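Low molecular weight protein-tyrosine-phosphatase YwlE (Bacillus subtilis subsp. subtilis, PDB 4KK3) removes phosphate from phosphoarginine residues of many proteins, counteracting the arginine kinase McsB and restoring DNA binding by the repressor CtsR. Local coordinates at residues A[20-30]-A[135-146]; A[35-46]-A[64-73]. All blocks are in the same frame, centred on the assembly; numbering follows the deposited sequence.

Contact 1 (A[20-30]-A[135-146])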
loop_
_atom_site.group_PDB
_atom_site.type_symbol
_atom_site.label_atom_id
_atom_site.label_comp_id
_atom_site.label_asym_id
_atom_site.label_seq_id
_atom_site.Cartn_x
_atom_site.Cartn_y
_atom_site.Cartn_z
ATOM N N LEU A 20 2.186 0.062 8.262
ATOM C CA LEU A 20 1.037 0.514 9.045
ATOM C C LEU A 20 -0.063 -0.560 9.102
ATOM O O LEU A 20 -0.606 -0.856 10.177
ATOM C CB LEU A 20 0.460 1.822 8.489
ATOM C CG LEU A 20 1.306 3.093 8.632
ATOM C CD1 LEU A 20 0.719 4.215 7.794
ATOM C CD2 LEU A 20 1.346 3.502 10.098
ATOM N N PHE A 21 -0.401 -1.138 7.949
ATOM C CA PHE A 21 -1.457 -2.155 7.927
ATOM C C PHE A 21 -1.095 -3.459 8.655
ATOM O O PHE A 21 -1.955 -4.082 9.291
ATOM C CB PHE A 21 -1.918 -2.449 6.501
ATOM C CG PHE A 21 -3.169 -3.268 6.442
ATOM C CD1 PHE A 21 -4.365 -2.752 6.922
ATOM C CD2 PHE A 21 -3.154 -4.542 5.910
ATOM C CE1 PHE A 21 -5.534 -3.516 6.880
ATOM C CE2 PHE A 21 -4.323 -5.305 5.863
ATOM C CZ PHE A 21 -5.499 -4.783 6.350
ATOM N N LYS A 22 0.161 -3.882 8.557
ATOM C CA LYS A 22 0.590 -5.085 9.274
ATOM C C LYS A 22 0.379 -4.907 10.773
ATOM O O LYS A 22 -0.079 -5.824 11.458
ATOM C CB LYS A 22 2.054 -5.406 8.986
ATOM C CG LYS A 22 2.296 -6.078 7.639
ATOM C CD LYS A 22 3.784 -6.123 7.339
ATOM C CE LYS A 22 4.113 -7.045 6.181
ATOM N NZ LYS A 22 5.574 -6.988 5.865
ATOM N N SER A 23 0.700 -3.715 11.269
ATOM C CA SER A 23 0.533 -3.408 12.687
ATOM C C SER A 23 -0.933 -3.420 13.101
ATOM O O SER A 23 -1.302 -4.052 14.096
ATOM C CB SER A 23 1.137 -2.041 13.008
ATOM O OG SER A 23 1.014 -1.760 14.393
ATOM N N ILE A 24 -1.751 -2.704 12.331
ATOM C CA ILE A 24 -3.193 -2.614 12.544
ATOM C C ILE A 24 -3.838 -3.995 12.481
ATOM O O ILE A 24 -4.643 -4.358 13.346
ATOM C CB ILE A 24 -3.842 -1.709 11.460
ATOM C CG1 ILE A 24 -3.577 -0.237 11.752
ATOM C CG2 ILE A 24 -5.343 -1.944 11.392
ATOM C CD1 ILE A 24 -3.825 0.657 10.545
ATOM N N ALA A 25 -3.464 -4.768 11.461
ATOM C CA ALA A 25 -4.026 -6.099 11.240
ATOM C C ALA A 25 -3.757 -7.026 12.411
ATOM O O ALA A 25 -4.636 -7.779 12.829
ATOM C CB ALA A 25 -3.486 -6.712 9.951
ATOM N N GLU A 26 -2.541 -6.979 12.943
ATOM C CA GLU A 26 -2.216 -7.874 14.050
ATOM C C GLU A 26 -2.948 -7.489 15.338
ATOM O O GLU A 26 -3.258 -8.352 16.157
ATOM C CB GLU A 26 -0.701 -7.995 14.262
ATOM C CG GLU A 26 -0.044 -6.825 14.963
ATOM C CD GLU A 26 1.428 -7.076 15.240
ATOM O OE1 GLU A 26 1.930 -8.154 14.853
ATOM O OE2 GLU A 26 2.081 -6.197 15.844
ATOM N N ARG A 27 -3.249 -6.205 15.508
ATOM C CA ARG A 27 -4.004 -5.763 16.682
ATOM C C ARG A 27 -5.469 -6.167 16.555
ATOM O O ARG A 27 -6.090 -6.621 17.518
ATOM C CB ARG A 27 -3.913 -4.248 16.853
ATOM C CG ARG A 27 -2.501 -3.699 16.945
ATOM C CD ARG A 27 -1.945 -3.762 18.351
ATOM N NE ARG A 27 -0.978 -2.689 18.583
ATOM C CZ ARG A 27 0.338 -2.810 18.432
ATOM N NH1 ARG A 27 0.866 -3.965 18.050
ATOM N NH2 ARG A 27 1.127 -1.773 18.667
ATOM N N GLU A 28 -6.012 -5.995 15.354
ATOM C CA GLU A 28 -7.405 -6.310 15.058
ATOM C C GLU A 28 -7.613 -7.822 14.988
ATOM O O GLU A 28 -8.743 -8.309 14.956
ATOM C CB GLU A 28 -7.811 -5.648 13.734
ATOM C CG GLU A 28 -9.283 -5.771 13.353
ATOM C CD GLU A 28 -10.208 -5.008 14.285
ATOM O OE1 GLU A 28 -9.757 -4.012 14.891
ATOM O OE2 GLU A 28 -11.388 -5.409 14.411
ATOM N N GLY A 29 -6.514 -8.566 14.973
ATOM C CA GLY A 29 -6.586 -10.013 14.915
ATOM C C GLY A 29 -6.872 -10.501 13.513
ATOM O O GLY A 29 -7.412 -11.589 13.320
ATOM N N LEU A 30 -6.514 -9.684 12.527
ATOM C CA LEU A 30 -6.724 -10.037 11.129
ATOM C C LEU A 30 -5.734 -11.084 10.657
ATOM O O LEU A 30 -4.538 -10.985 10.920
ATOM C CB LEU A 30 -6.586 -8.800 10.245
ATOM C CG LEU A 30 -7.823 -7.937 10.056
ATOM C CD1 LEU A 30 -7.487 -6.777 9.139
ATOM C CD2 LEU A 30 -8.926 -8.775 9.468
ATOM N N GLU A 135 -3.018 5.949 7.558
ATOM C CA GLU A 135 -3.472 5.329 8.802
ATOM C C GLU A 135 -4.999 5.264 8.877
ATOM O O GLU A 135 -5.571 4.212 9.173
ATOM C CB GLU A 135 -2.890 6.067 10.012
ATOM C CG GLU A 135 -3.117 5.355 11.341
ATOM C CD GLU A 135 -2.389 6.038 12.485
ATOM O OE1 GLU A 135 -1.632 6.998 12.219
ATOM O OE2 GLU A 135 -2.570 5.616 13.647
ATOM N N GLU A 136 -5.653 6.386 8.602
ATOM C CA GLU A 136 -7.106 6.467 8.678
ATOM C C GLU A 136 -7.775 5.515 7.688
ATOM O O GLU A 136 -8.764 4.860 8.010
ATOM C CB GLU A 136 -7.575 7.905 8.442
ATOM C CG GLU A 136 -9.083 8.070 8.441
ATOM C CD GLU A 136 -9.519 9.522 8.433
ATOM O OE1 GLU A 136 -9.267 10.232 9.429
ATOM O OE2 GLU A 136 -10.117 9.949 7.429
ATOM N N LEU A 137 -7.232 5.439 6.476
ATOM C CA LEU A 137 -7.776 4.533 5.462
ATOM C C LEU A 137 -7.581 3.069 5.846
ATOM O O LEU A 137 -8.461 2.215 5.641
ATOM C CB LEU A 137 -7.091 4.802 4.128
ATOM C CG LEU A 137 -7.530 6.111 3.470
ATOM C CD1 LEU A 137 -6.549 6.532 2.383
ATOM C CD2 LEU A 137 -8.931 5.962 2.905
ATOM N N LEU A 138 -6.420 2.782 6.419
ATOM C CA LEU A 138 -6.035 1.411 6.711
ATOM C C LEU A 138 -6.753 0.876 7.942
ATOM O O LEU A 138 -7.039 -0.314 8.011
ATOM C CB LEU A 138 -4.517 1.301 6.865
ATOM C CG LEU A 138 -3.795 1.614 5.542
ATOM C CD1 LEU A 138 -2.297 1.768 5.788
ATOM C CD2 LEU A 138 -4.056 0.563 4.474
ATOM N N ARG A 139 -7.056 1.756 8.895
ATOM C CA ARG A 139 -7.924 1.368 10.009
ATOM C C ARG A 139 -9.313 0.971 9.524
ATOM O O ARG A 139 -9.874 -0.020 10.000
ATOM C CB ARG A 139 -8.006 2.460 11.081
ATOM C CG ARG A 139 -6.698 2.625 11.837
ATOM C CD ARG A 139 -6.839 3.482 13.076
ATOM N NE ARG A 139 -5.544 3.652 13.736
ATOM C CZ ARG A 139 -4.987 2.750 14.539
ATOM N NH1 ARG A 139 -5.606 1.604 14.798
ATOM N NH2 ARG A 139 -3.806 2.992 15.088
ATOM N N GLN A 140 -9.854 1.724 8.569
ATOM C CA GLN A 140 -11.157 1.396 7.991
ATOM C C GLN A 140 -11.083 0.101 7.194
ATOM O O GLN A 140 -12.002 -0.711 7.258
ATOM C CB GLN A 140 -11.676 2.499 7.076
ATOM C CG GLN A 140 -11.779 3.887 7.659
ATOM C CD GLN A 140 -12.155 4.915 6.596
ATOM O OE1 GLN A 140 -13.262 4.880 6.045
ATOM N NE2 GLN A 140 -11.227 5.819 6.286
ATOM N N LEU A 141 -10.003 -0.075 6.427
ATOM C CA LEU A 141 -9.797 -1.298 5.661
ATOM C C LEU A 141 -9.867 -2.525 6.558
ATOM O O LEU A 141 -10.524 -3.511 6.232
ATOM C CB LEU A 141 -8.466 -1.269 4.893
ATOM C CG LEU A 141 -8.101 -2.502 4.051
ATOM C CD1 LEU A 141 -9.087 -2.689 2.893
ATOM C CD2 LEU A 141 -6.675 -2.409 3.500
ATOM N N ALA A 142 -9.183 -2.455 7.694
ATOM C CA ALA A 142 -9.179 -3.543 8.652
ATOM C C ALA A 142 -10.600 -3.912 9.076
ATOM O O ALA A 142 -10.976 -5.080 9.035
ATOM C CB ALA A 142 -8.338 -3.174 9.843
ATOM N N LYS A 143 -11.389 -2.909 9.447
ATOM C CA LYS A 143 -12.765 -3.138 9.869
ATOM C C LYS A 143 -13.582 -3.743 8.733
ATOM O O LYS A 143 -14.439 -4.594 8.963
ATOM C CB LYS A 143 -13.422 -1.841 10.355
ATOM C CG LYS A 143 -12.670 -1.092 11.454
ATOM C CD LYS A 143 -12.616 -1.863 12.762
ATOM C CE LYS A 143 -12.049 -0.993 13.880
ATOM N NZ LYS A 143 -11.782 -1.757 15.134
ATOM N N GLN A 144 -13.312 -3.309 7.506
ATOM C CA GLN A 144 -14.050 -3.816 6.360
ATOM C C GLN A 144 -13.681 -5.258 6.056
ATOM O O GLN A 144 -14.549 -6.069 5.736
ATOM C CB GLN A 144 -13.814 -2.944 5.130
ATOM C CG GLN A 144 -14.542 -1.622 5.175
ATOM C CD GLN A 144 -14.081 -0.694 4.082
ATOM O OE1 GLN A 144 -13.207 -1.044 3.286
ATOM N NE2 GLN A 144 -14.663 0.500 4.034
ATOM N N LEU A 145 -12.398 -5.585 6.174
ATOM C CA LEU A 145 -11.939 -6.939 5.870
ATOM C C LEU A 145 -12.587 -8.002 6.764
ATOM O O LEU A 145 -12.630 -9.178 6.404
ATOM C CB LEU A 145 -10.416 -7.030 5.923
ATOM C CG LEU A 145 -9.695 -6.388 4.734
ATOM C CD1 LEU A 145 -8.211 -6.364 4.976
ATOM C CD2 LEU A 145 -10.007 -7.139 3.449
ATOM N N LYS A 146 -13.101 -7.576 7.914
ATOM C CA LYS A 146 -13.863 -8.461 8.798
ATOM C C LYS A 146 -15.164 -8.938 8.147
ATOM O O LYS A 146 -15.734 -9.948 8.557
ATOM C CB LYS A 146 -14.186 -7.754 10.115
ATOM C CG LYS A 146 -12.986 -7.129 10.799
ATOM C CD LYS A 146 -11.940 -8.173 11.129
ATOM C CE LYS A 146 -12.276 -8.937 12.399
ATOM N NZ LYS A 146 -12.032 -8.122 13.623
#
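F21 and I24 are the two knobs that helix 20-28 presses into hollows of helix 135-145. The ring of F21 enters a hole walled by L138, L141, A142 and L145. With its CG anti to the backbone N (chi1 -168°), the ring is swung toward the other helix, where L141 CD2 lies over one face, 4.1 Å from the ring centroid, in a CH-pi contact. The ring's rim meets different atoms: L145 CD1 touches CZ at 3.4 Å, and L138 O sits in the ring plane at the edge. A flat, wide side chain suits a slot that branched leucines close from several directions. One turn on, I24 fills the next hole, among E135, L138, R139 and A142. Its two branches divide the work: CG2 rests on A142 CB at 3.6 Å, while CD1 reaches the aliphatic CG of R139. The small methyl of A142 forms the floor between I24 and L30, whose CD1 also lies against it. These are knobs-into-holes contacts within the low molecular weight phosphatase fold; the segments 20-28 and 135-145 cross at -39°, their axes 9.6 Å apart at closest approach. R139 lays its guanidinium over I24 CG1, and a salt bridge from NH2 to E135 OE2 holds it there. At the far end the packing turns polar. Two lysines share the E28 carboxylate: K143 NZ meets OE1 at 3.0 Å on its syn side, tilted 34° out of plane, and K146 NZ meets OE2 at 2.9 Å on its anti side. Without this carboxylate, as with an alanine here, both lysines would probably lose their shared counter-charge. G29, with positive phi, ends the helix and turns the chain so that L30 can pack CD2 against K146, whose poorly ordered chain is less certainly placed.

Contact 2 (A[35-46]-A[64-73])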
loop_
_atom_site.group_PDB
_atom_site.type_symbol
_atom_site.label_atom_id
_atom_site.label_comp_id
_atom_site.label_asym_id
_atom_site.label_seq_id
_atom_site.Cartn_x
_atom_site.Cartn_y
_atom_site.Cartn_z
ATOM N N ARG A 35 1.916 -7.386 1.451
ATOM C CA ARG A 35 3.138 -7.046 0.736
ATOM C C ARG A 35 2.981 -5.686 0.063
ATOM O O ARG A 35 1.905 -5.094 0.082
ATOM C CB ARG A 35 3.415 -8.080 -0.355
ATOM C CG ARG A 35 3.811 -9.458 0.127
ATOM C CD ARG A 35 4.377 -10.258 -1.038
ATOM N NE ARG A 35 5.070 -9.380 -1.978
ATOM C CZ ARG A 35 6.318 -8.944 -1.821
ATOM N NH1 ARG A 35 7.023 -9.306 -0.756
ATOM N NH2 ARG A 35 6.858 -8.140 -2.727
ATOM N N SER A 36 4.069 -5.196 -0.526
ATOM C CA SER A 36 4.017 -3.992 -1.342
ATOM C C SER A 36 4.954 -4.131 -2.536
ATOM O O SER A 36 5.911 -4.910 -2.506
ATOM C CB SER A 36 4.388 -2.748 -0.534
ATOM O OG SER A 36 5.728 -2.842 -0.099
ATOM N N ALA A 37 4.659 -3.387 -3.594
ATOM C CA ALA A 37 5.531 -3.339 -4.772
ATOM C C ALA A 37 5.321 -2.034 -5.551
ATOM O O ALA A 37 4.425 -1.260 -5.234
ATOM C CB ALA A 37 5.281 -4.557 -5.671
ATOM N N GLY A 38 6.167 -1.767 -6.538
ATOM C CA GLY A 38 6.074 -0.512 -7.264
ATOM C C GLY A 38 6.023 -0.745 -8.766
ATOM O O GLY A 38 6.659 -1.670 -9.276
ATOM N N VAL A 39 5.267 0.081 -9.469
ATOM C CA VAL A 39 5.201 -0.063 -10.927
ATOM C C VAL A 39 6.475 0.399 -11.635
ATOM O O VAL A 39 6.768 -0.052 -12.744
ATOM C CB VAL A 39 3.959 0.632 -11.527
ATOM C CG1 VAL A 39 2.718 -0.022 -11.009
ATOM C CG2 VAL A 39 3.937 2.108 -11.182
ATOM N N PHE A 40 7.230 1.294 -11.005
ATOM C CA PHE A 40 8.516 1.713 -11.569
ATOM C C PHE A 40 9.592 1.656 -10.496
ATOM O O PHE A 40 10.318 2.621 -10.268
ATOM C CB PHE A 40 8.430 3.116 -12.193
ATOM C CG PHE A 40 7.543 3.177 -13.406
ATOM C CD1 PHE A 40 7.824 2.404 -14.518
ATOM C CD2 PHE A 40 6.427 3.999 -13.433
ATOM C CE1 PHE A 40 7.003 2.443 -15.636
ATOM C CE2 PHE A 40 5.597 4.039 -14.541
ATOM C CZ PHE A 40 5.885 3.261 -15.645
ATOM N N ALA A 41 9.675 0.508 -9.834
ATOM C CA ALA A 41 10.568 0.339 -8.694
ATOM C C ALA A 41 11.855 -0.347 -9.128
ATOM O O ALA A 41 11.872 -1.084 -10.108
ATOM C CB ALA A 41 9.881 -0.488 -7.634
ATOM N N SER A 42 12.935 -0.098 -8.393
ATOM C CA SER A 42 14.146 -0.899 -8.522
ATOM C C SER A 42 14.111 -1.930 -7.402
ATOM O O SER A 42 13.412 -1.740 -6.419
ATOM C CB SER A 42 15.386 -0.024 -8.368
ATOM O OG SER A 42 15.265 1.171 -9.117
ATOM N N PRO A 43 14.823 -3.052 -7.563
ATOM C CA PRO A 43 15.015 -3.886 -6.371
ATOM C C PRO A 43 16.212 -3.387 -5.559
ATOM O O PRO A 43 16.976 -2.560 -6.058
ATOM C CB PRO A 43 15.282 -5.283 -6.949
ATOM C CG PRO A 43 14.816 -5.214 -8.382
ATOM C CD PRO A 43 15.066 -3.799 -8.804
ATOM N N ASN A 44 16.349 -3.877 -4.329
ATOM C CA ASN A 44 17.387 -3.436 -3.380
ATOM C C ASN A 44 17.253 -2.005 -2.849
ATOM O O ASN A 44 18.006 -1.596 -1.967
ATOM C CB ASN A 44 18.809 -3.684 -3.898
ATOM C CG ASN A 44 19.833 -3.740 -2.776
ATOM O OD1 ASN A 44 19.483 -3.946 -1.612
ATOM N ND2 ASN A 44 21.101 -3.562 -3.119
ATOM N N GLY A 45 16.292 -1.249 -3.370
ATOM C CA GLY A 45 16.050 0.096 -2.882
ATOM C C GLY A 45 15.622 0.056 -1.429
ATOM O O GLY A 45 15.353 -1.012 -0.892
ATOM N N LYS A 46 15.576 1.209 -0.776
ATOM C CA LYS A 46 15.085 1.263 0.591
ATOM C C LYS A 46 13.958 2.271 0.689
ATOM O O LYS A 46 13.806 3.126 -0.182
ATOM C CB LYS A 46 16.192 1.668 1.569
ATOM C CG LYS A 46 17.228 0.600 1.878
ATOM C CD LYS A 46 18.162 1.090 2.987
ATOM C CE LYS A 46 19.339 0.152 3.204
ATOM N NZ LYS A 46 20.257 0.648 4.277
ATOM N N HIS A 64 12.734 -1.738 4.879
ATOM C CA HIS A 64 12.098 -2.118 3.642
ATOM C C HIS A 64 13.056 -2.110 2.478
ATOM O O HIS A 64 13.896 -1.221 2.352
ATOM C CB HIS A 64 10.964 -1.140 3.357
ATOM C CG HIS A 64 10.349 -1.322 2.009
ATOM N ND1 HIS A 64 9.478 -2.349 1.728
ATOM C CD2 HIS A 64 10.496 -0.625 0.860
ATOM C CE1 HIS A 64 9.103 -2.271 0.464
ATOM N NE2 HIS A 64 9.706 -1.233 -0.084
ATOM N N VAL A 65 12.907 -3.100 1.608
ATOM C CA VAL A 65 13.669 -3.139 0.376
ATOM C C VAL A 65 12.687 -3.123 -0.794
ATOM O O VAL A 65 11.748 -3.908 -0.819
ATOM C CB VAL A 65 14.544 -4.395 0.309
ATOM C CG1 VAL A 65 15.097 -4.576 -1.069
ATOM C CG2 VAL A 65 15.675 -4.296 1.316
ATOM N N SER A 66 12.909 -2.210 -1.734
ATOM C CA SER A 66 12.003 -2.025 -2.874
ATOM C C SER A 66 11.871 -3.272 -3.754
ATOM O O SER A 66 12.828 -4.021 -3.954
ATOM C CB SER A 66 12.461 -0.838 -3.725
ATOM O OG SER A 66 12.459 0.366 -2.980
ATOM N N SER A 67 10.673 -3.480 -4.288
ATOM C CA SER A 67 10.411 -4.622 -5.157
ATOM C C SER A 67 9.554 -4.185 -6.342
ATOM O O SER A 67 8.582 -3.458 -6.165
ATOM C CB SER A 67 9.699 -5.726 -4.371
ATOM O OG SER A 67 9.278 -6.776 -5.224
ATOM N N PRO A 68 9.911 -4.632 -7.556
ATOM C CA PRO A 68 9.049 -4.321 -8.699
ATOM C C PRO A 68 7.826 -5.214 -8.669
ATOM O O PRO A 68 7.887 -6.349 -8.195
ATOM C CB PRO A 68 9.923 -4.686 -9.904
ATOM C CG PRO A 68 10.838 -5.746 -9.391
ATOM C CD PRO A 68 11.126 -5.367 -7.954
ATOM N N LEU A 69 6.713 -4.703 -9.166
ATOM C CA LEU A 69 5.542 -5.528 -9.317
ATOM C C LEU A 69 5.802 -6.508 -10.461
ATOM O O LEU A 69 6.396 -6.141 -11.470
ATOM C CB LEU A 69 4.338 -4.650 -9.611
ATOM C CG LEU A 69 2.983 -5.337 -9.630
ATOM C CD1 LEU A 69 2.610 -5.877 -8.263
ATOM C CD2 LEU A 69 1.971 -4.336 -10.095
ATOM N N THR A 70 5.387 -7.757 -10.290
ATOM C CA THR A 70 5.597 -8.773 -11.317
ATOM C C THR A 70 4.303 -9.507 -11.603
ATOM O O THR A 70 3.349 -9.417 -10.828
ATOM C CB THR A 70 6.613 -9.826 -10.873
ATOM O OG1 THR A 70 6.099 -10.515 -9.730
ATOM C CG2 THR A 70 7.946 -9.181 -10.538
ATOM N N GLU A 71 4.284 -10.245 -12.711
ATOM C CA GLU A 71 3.121 -11.041 -13.083
ATOM C C GLU A 71 2.784 -12.054 -11.992
ATOM O O GLU A 71 1.617 -12.252 -11.665
ATOM C CB GLU A 71 3.360 -11.747 -14.422
ATOM C CG GLU A 71 2.293 -12.765 -14.804
ATOM C CD GLU A 71 0.973 -12.126 -15.196
ATOM O OE1 GLU A 71 0.975 -10.947 -15.610
ATOM O OE2 GLU A 71 -0.071 -12.810 -15.096
ATOM N N GLU A 72 3.813 -12.676 -11.419
ATOM C CA GLU A 72 3.623 -13.656 -10.351
ATOM C C GLU A 72 2.900 -13.070 -9.138
ATOM O O GLU A 72 1.988 -13.694 -8.591
ATOM C CB GLU A 72 4.965 -14.238 -9.908
ATOM C CG GLU A 72 4.839 -15.377 -8.913
ATOM C CD GLU A 72 6.095 -15.566 -8.085
ATOM O OE1 GLU A 72 6.328 -14.746 -7.169
ATOM O OE2 GLU A 72 6.846 -16.529 -8.351
ATOM N N LEU A 73 3.320 -11.881 -8.715
ATOM C CA LEU A 73 2.662 -11.185 -7.610
ATOM C C LEU A 73 1.213 -10.839 -7.951
ATOM O O LEU A 73 0.320 -10.963 -7.108
ATOM C CB LEU A 73 3.423 -9.912 -7.241
ATOM C CG LEU A 73 4.828 -10.064 -6.657
ATOM C CD1 LEU A 73 5.473 -8.692 -6.484
ATOM C CD2 LEU A 73 4.783 -10.809 -5.335
#
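G45 O accepts from S66 N at 2.8 Å, the shortest hydrogen bond between 35-46 and 64-73, and V65 CA makes a CA-H...O contact to the same oxygen (3.0 Å). In this low molecular weight phosphatase fold the end of strand 33-38 with the loop after it, and the loop that leads into helix 71-76, lie beside the phosphate-binding loop, whose N10 joins them. S36 OG bonds to N10 ND2 and E18 OE1, S67 N to N10 OD1, while H64 NE2 and S66 OG both bond N10 O. Serine suits position 36: its short hydroxyl, set between the backbone N and carbonyl carbon (chi1 64°), can serve both partners and still lie 3.5 Å from H64 CE1. Where strand 33-38 ends, G38 bridges to P68 in a single beta bridge. G38 N donates to S67 O at 3.0 Å, nearly in line with the carbonyl, and L69 N returns a bond to G38 O from above that carbonyl's plane. Glycine fits here because a side chain would run into A41 CB. One residue before G38, the small A37 lets L69 CD1 come within 3.9 Å of its CB. The side chains of P43, poorly ordered, and P68 meet at about a right angle, CG of P43 against CD of P68. T70 OG1 caps helix 71-76 by accepting from L73 N, and that leucine crosses R35, its CD2 3.7 Å from R35 NE.

Overall arrangement
The two contacts lie on opposite sides of the chain's centre, their own centres 22 Å apart and their nearest atoms about 5 Å apart without touching. Helix 13-28 and strand 33-38 follow one another in the chain, so segment 20-30 leads into segment 35-46, and contact 2 is nested within the loop that contact 1 closes. In contact 2 the side chain of S66 is about 3 Å from that of T11, important for substrate discrimination, and S36 about 3 Å from substrate-binding N10. Contact 1 lies further from the site: the side chain of L138 is about 12 Å from that of the nucleophile C7, and that of L20 about 9 Å from R13, probably an active-site residue as in related enzymes.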